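Side-chain contacts in toxin FitB (Neisseria gonorrhoeae, PDB 2H1C), which is the PIN-domain toxin of a type II toxin-antitoxin pair, a probable magnesium-dependent ribonuclease that joins its antitoxin in a promoter-binding complex: residues A83-Q88 / I107-K112; Q88-A93 / K98-A103. All coordinates share one frame; numbering follows the deposited sequence.

Contact 1: A83-Q88 / I107-K112; sequences AAIYAQ and IAATAK
Tyr86 and Ala109 mark the point where segments 83-88 of helix 80-94 and 107-112 of helix 102-114 come together, their CA atoms 5.0 Å apart, with the segment axes approaching to 8.3 Å and their N-to-C directions inclined at 120°. The small Ala109 side chain is consistent with this approach: its CB points at the other segment and sits 3.6 Å from Tyr86 N. The Tyr86 side chain joins in with its first carbon, its CB packing against Ala109 CB at 3.9 Å. Its CG then lies anti to the backbone N (chi1 169°), and the ring leads away from Ala109 to stack with Tyr106, its OH bonded to Arg90. Beside this pair, Ile85 brings its CG2 branch over the Ala109 backbone, 3.8 Å from Ala109 CA. The same methyl meets the aliphatic part of Lys112, touching its CD at 3.7 Å, and the two side chains cross obliquely. The lysine chain is extended at first and bends at chi3 (-74°), after which NZ reaches the Ala129 carbonyl, so the methylenes pack on isoleucine while the charged end is held elsewhere. No hydrogen bond spans the two segments, and the 187 Å² they bury rests on apolar packing. This is close helix-helix packing on an alanine, within the alpha/beta PIN domain; on helix 102-114, Thr110 points away from the interface and belongs to a magnesium site observed in the crystal.

Contact 2: Q88-A93 / K98-A103; sequences QIRSYA and KEIAAA
The guanidinium of Arg90 lies against the chain where it passes from Ile100 into helix 102-114: one face carries Ala101 C, 4.1 Å above the plane and over its centre, and Ala102 N, displaced toward the rim. Ile100 O approaches obliquely, 3.0 Å from Arg90 NH2. A bend at chi3 (61°) turns the arginine onto this backbone, and NH1, which hydrogen-bonds Tyr86 OH one helical turn earlier, rests 3.7 Å from Ala102 CB. The group is thus placed by a bond on its own helix as well as by the peptide beneath it. Ala101 is the N-cap residue, so the cation lies beside the start of a helix; the positive end of the helix dipole would probably disfavour it there, while the nearby Ile100 O would probably favour it.

Ile100 supplies the apolar half of the contact. Its CD1 is pressed to 3.4 Å from Ala93 CB, tighter than ordinary carbon contact, and also meets Ile89 CG2 at 3.7 Å. The two isoleucine side chains cross at about a right angle, each meeting the other through a methyl group. At the far end Lys98 N donates to Ala93 O over 2.7 Å; the N-H...O angle is 157°, and the donor is tilted 33° from the carbonyl plane. Lys98 CB packs on Ala93 CB beside this bond.

Together these contacts lay the chain leading into helix 102-114 along the C-terminal part of helix 80-94. Ala128 of helix 124-128 and Ala129 just beyond it pack on Ile100, while Leu45 of the second subunit packs on Arg90.

In the fold
Followed from the N terminus, the chain leaves strand 75-76 and enters helix 80-94, which supplies the first segment of both contacts. Contact 2 closes first, a short loop with four residues between its segments, as the chain doubles back toward helix 102-114. Contact 1 closes later, across 18 intervening residues, so contact 2 is nested inside it. The two first segments overlap at Gln88, and the contact centres are 9 Å apart. They also touch directly: Ile89 CD1 lies 4.1 Å from Ala109 CA. Together they tie helix 80-94 to helix 102-114 and its lead-in, ahead of strand 117-119 in the parallel sheet. Both also meet the second subunit.

Contact 1: A83-Q88 / I107-K112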
loop_
_atom_site.group_PDB
_atom_site.type_symbol
_atom_site.label_atom_id
_atom_site.label_comp_id
_atom_site.label_asym_id
_atom_site.label_seq_id
_atom_site.Cartn_x
_atom_site.Cartn_y
_atom_site.Cartn_z
ATOM N N ALA A 83 6.672 3.397 5.619
ATOM C CA ALA A 83 7.294 2.174 5.130
ATOM C C ALA A 83 8.267 1.611 6.167
ATOM O O ALA A 83 8.361 0.399 6.341
ATOM C CB ALA A 83 8.018 2.437 3.804
ATOM N N ALA A 84 9.000 2.483 6.853
ATOM C CA ALA A 84 9.947 2.036 7.879
ATOM C C ALA A 84 9.216 1.341 9.020
ATOM O O ALA A 84 9.645 0.291 9.503
ATOM C CB ALA A 84 10.744 3.227 8.430
ATOM N N ILE A 85 8.121 1.944 9.469
ATOM C CA ILE A 85 7.325 1.375 10.558
ATOM C C ILE A 85 6.709 0.047 10.116
ATOM O O ILE A 85 6.654 -0.915 10.881
ATOM C CB ILE A 85 6.234 2.372 10.982
ATOM C CG1 ILE A 85 6.922 3.612 11.563
ATOM C CG2 ILE A 85 5.275 1.725 11.998
ATOM C CD1 ILE A 85 6.007 4.794 11.794
ATOM N N TYR A 86 6.283 -0.009 8.862
ATOM C CA TYR A 86 5.699 -1.227 8.315
ATOM C C TYR A 86 6.657 -2.413 8.452
ATOM O O TYR A 86 6.278 -3.466 8.956
ATOM C CB TYR A 86 5.367 -1.021 6.838
ATOM C CG TYR A 86 4.993 -2.284 6.096
ATOM C CD1 TYR A 86 3.687 -2.778 6.124
ATOM C CD2 TYR A 86 5.950 -2.979 5.353
ATOM C CE1 TYR A 86 3.341 -3.937 5.425
ATOM C CE2 TYR A 86 5.619 -4.123 4.660
ATOM C CZ TYR A 86 4.318 -4.598 4.697
ATOM O OH TYR A 86 3.978 -5.730 3.996
ATOM N N ALA A 87 7.894 -2.246 7.984
ATOM C CA ALA A 87 8.874 -3.319 8.043
ATOM C C ALA A 87 9.144 -3.722 9.484
ATOM O O ALA A 87 9.250 -4.910 9.787
ATOM C CB ALA A 87 10.164 -2.888 7.359
ATOM N N GLN A 88 9.236 -2.741 10.377
ATOM C CA GLN A 88 9.475 -3.030 11.785
ATOM C C GLN A 88 8.354 -3.887 12.368
ATOM O O GLN A 88 8.602 -4.947 12.951
ATOM C CB GLN A 88 9.599 -1.723 12.570
ATOM C CG GLN A 88 10.782 -0.890 12.098
ATOM C CD GLN A 88 11.011 0.353 12.928
ATOM O OE1 GLN A 88 10.153 1.241 13.001
ATOM N NE2 GLN A 88 12.180 0.426 13.564
ATOM N N ILE A 107 -2.093 -0.355 7.157
ATOM C CA ILE A 107 -2.971 0.432 8.005
ATOM C C ILE A 107 -2.370 0.589 9.383
ATOM O O ILE A 107 -2.338 1.693 9.916
ATOM C CB ILE A 107 -4.357 -0.218 8.095
ATOM C CG1 ILE A 107 -4.978 -0.266 6.695
ATOM C CG2 ILE A 107 -5.256 0.592 9.013
ATOM C CD1 ILE A 107 -6.319 -0.932 6.636
ATOM N N ALA A 108 -1.863 -0.500 9.953
ATOM C CA ALA A 108 -1.276 -0.419 11.276
ATOM C C ALA A 108 -0.081 0.533 11.318
ATOM O O ALA A 108 0.054 1.322 12.254
ATOM C CB ALA A 108 -0.882 -1.810 11.769
ATOM N N ALA A 109 0.771 0.486 10.295
ATOM C CA ALA A 109 1.947 1.364 10.252
ATOM C C ALA A 109 1.538 2.839 10.121
ATOM O O ALA A 109 2.174 3.722 10.699
ATOM C CB ALA A 109 2.872 0.965 9.080
ATOM N N THR A 110 0.476 3.103 9.365
ATOM C CA THR A 110 -0.010 4.471 9.196
ATOM C C THR A 110 -0.489 4.996 10.549
ATOM O O THR A 110 -0.148 6.106 10.951
ATOM C CB THR A 110 -1.174 4.533 8.167
ATOM O OG1 THR A 110 -0.699 4.092 6.883
ATOM C CG2 THR A 110 -1.718 5.969 8.052
ATOM N N ALA A 111 -1.243 4.170 11.273
ATOM C CA ALA A 111 -1.754 4.567 12.579
ATOM C C ALA A 111 -0.623 4.816 13.579
ATOM O O ALA A 111 -0.629 5.814 14.297
ATOM C CB ALA A 111 -2.701 3.492 13.114
ATOM N N LYS A 112 0.360 3.923 13.621
ATOM C CA LYS A 112 1.468 4.093 14.559
ATOM C C LYS A 112 2.251 5.365 14.249
ATOM O O LYS A 112 2.621 6.116 15.157
ATOM C CB LYS A 112 2.399 2.871 14.517
ATOM C CG LYS A 112 3.641 3.007 15.391
ATOM C CD LYS A 112 4.362 1.678 15.593
ATOM C CE LYS A 112 3.607 0.773 16.557
ATOM N NZ LYS A 112 4.366 -0.470 16.914
#

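Contact 2: Q88-A93 / K98-A103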
loop_
_atom_site.group_PDB
_atom_site.type_symbol
_atom_site.label_atom_id
_atom_site.label_comp_id
_atom_site.label_asym_id
_atom_site.label_seq_id
_atom_site.Cartn_x
_atom_site.Cartn_y
_atom_site.Cartn_z
ATOM N N GLN A 88 9.236 -2.741 10.377
ATOM C CA GLN A 88 9.475 -3.030 11.785
ATOM C C GLN A 88 8.354 -3.887 12.368
ATOM O O GLN A 88 8.602 -4.947 12.951
ATOM C CB GLN A 88 9.599 -1.723 12.570
ATOM C CG GLN A 88 10.782 -0.890 12.098
ATOM C CD GLN A 88 11.011 0.353 12.928
ATOM O OE1 GLN A 88 10.153 1.241 13.001
ATOM N NE2 GLN A 88 12.180 0.426 13.564
ATOM N N ILE A 89 7.119 -3.431 12.200
ATOM C CA ILE A 89 5.956 -4.145 12.717
ATOM C C ILE A 89 5.784 -5.545 12.151
ATOM O O ILE A 89 5.591 -6.502 12.902
ATOM C CB ILE A 89 4.649 -3.350 12.436
ATOM C CG1 ILE A 89 4.588 -2.109 13.325
ATOM C CG2 ILE A 89 3.440 -4.246 12.643
ATOM C CD1 ILE A 89 3.362 -1.219 13.042
ATOM N N ARG A 90 5.835 -5.683 10.831
ATOM C CA ARG A 90 5.657 -7.008 10.229
ATOM C C ARG A 90 6.786 -7.985 10.556
ATOM O O ARG A 90 6.536 -9.176 10.782
ATOM C CB ARG A 90 5.505 -6.906 8.715
ATOM C CG ARG A 90 4.203 -6.266 8.301
ATOM C CD ARG A 90 3.764 -6.794 6.959
ATOM N NE ARG A 90 3.544 -8.233 6.979
ATOM C CZ ARG A 90 3.461 -8.989 5.885
ATOM N NH1 ARG A 90 3.581 -8.443 4.681
ATOM N NH2 ARG A 90 3.268 -10.299 5.997
ATOM N N SER A 91 8.024 -7.502 10.593
ATOM C CA SER A 91 9.132 -8.392 10.904
ATOM C C SER A 91 9.048 -8.846 12.361
ATOM O O SER A 91 9.229 -10.036 12.666
ATOM C CB SER A 91 10.476 -7.707 10.631
ATOM O OG SER A 91 10.719 -6.655 11.546
ATOM N N TYR A 92 8.751 -7.911 13.262
ATOM C CA TYR A 92 8.645 -8.237 14.676
ATOM C C TYR A 92 7.567 -9.294 14.895
ATOM O O TYR A 92 7.770 -10.261 15.630
ATOM C CB TYR A 92 8.297 -6.998 15.498
ATOM C CG TYR A 92 8.423 -7.233 16.989
ATOM C CD1 TYR A 92 9.646 -7.069 17.636
ATOM C CD2 TYR A 92 7.328 -7.643 17.745
ATOM C CE1 TYR A 92 9.778 -7.303 19.003
ATOM C CE2 TYR A 92 7.448 -7.886 19.114
ATOM C CZ TYR A 92 8.676 -7.710 19.733
ATOM O OH TYR A 92 8.801 -7.933 21.083
ATOM N N ALA A 93 6.416 -9.111 14.258
ATOM C CA ALA A 93 5.332 -10.078 14.403
ATOM C C ALA A 93 5.790 -11.445 13.907
ATOM O O ALA A 93 5.554 -12.464 14.563
ATOM C CB ALA A 93 4.101 -9.619 13.622
ATOM N N LYS A 98 3.584 -14.140 15.390
ATOM C CA LYS A 98 2.330 -13.400 15.260
ATOM C C LYS A 98 2.011 -13.255 13.778
ATOM O O LYS A 98 2.908 -13.264 12.937
ATOM C CB LYS A 98 2.453 -12.014 15.903
ATOM C CG LYS A 98 2.947 -12.026 17.345
ATOM C CD LYS A 98 3.060 -10.613 17.919
ATOM C CE LYS A 98 3.851 -10.596 19.232
ATOM N NZ LYS A 98 3.301 -11.523 20.266
ATOM N N GLU A 99 0.732 -13.101 13.459
ATOM C CA GLU A 99 0.312 -12.979 12.071
ATOM C C GLU A 99 -0.244 -11.607 11.694
ATOM O O GLU A 99 -1.173 -11.102 12.330
ATOM C CB GLU A 99 -0.725 -14.064 11.764
ATOM C CG GLU A 99 -1.866 -14.112 12.769
ATOM C CD GLU A 99 -2.549 -15.467 12.807
ATOM O OE1 GLU A 99 -1.871 -16.464 13.147
ATOM O OE2 GLU A 99 -3.760 -15.538 12.497
ATOM N N ILE A 100 0.352 -11.011 10.663
ATOM C CA ILE A 100 -0.070 -9.710 10.145
ATOM C C ILE A 100 0.070 -9.732 8.619
ATOM O O ILE A 100 1.174 -9.879 8.091
ATOM C CB ILE A 100 0.803 -8.546 10.686
ATOM C CG1 ILE A 100 0.787 -8.538 12.212
ATOM C CG2 ILE A 100 0.285 -7.212 10.153
ATOM C CD1 ILE A 100 1.627 -7.447 12.835
ATOM N N ALA A 101 -1.049 -9.585 7.922
ATOM C CA ALA A 101 -1.059 -9.572 6.464
ATOM C C ALA A 101 -0.585 -8.205 5.979
ATOM O O ALA A 101 -0.636 -7.225 6.730
ATOM C CB ALA A 101 -2.468 -9.854 5.950
ATOM N N ALA A 102 -0.126 -8.132 4.732
ATOM C CA ALA A 102 0.366 -6.865 4.178
ATOM C C ALA A 102 -0.640 -5.716 4.320
ATOM O O ALA A 102 -0.298 -4.643 4.825
ATOM C CB ALA A 102 0.744 -7.051 2.699
ATOM N N ALA A 103 -1.867 -5.949 3.860
ATOM C CA ALA A 103 -2.939 -4.956 3.909
ATOM C C ALA A 103 -3.139 -4.379 5.307
ATOM O O ALA A 103 -3.214 -3.157 5.477
ATOM C CB ALA A 103 -4.250 -5.571 3.420
#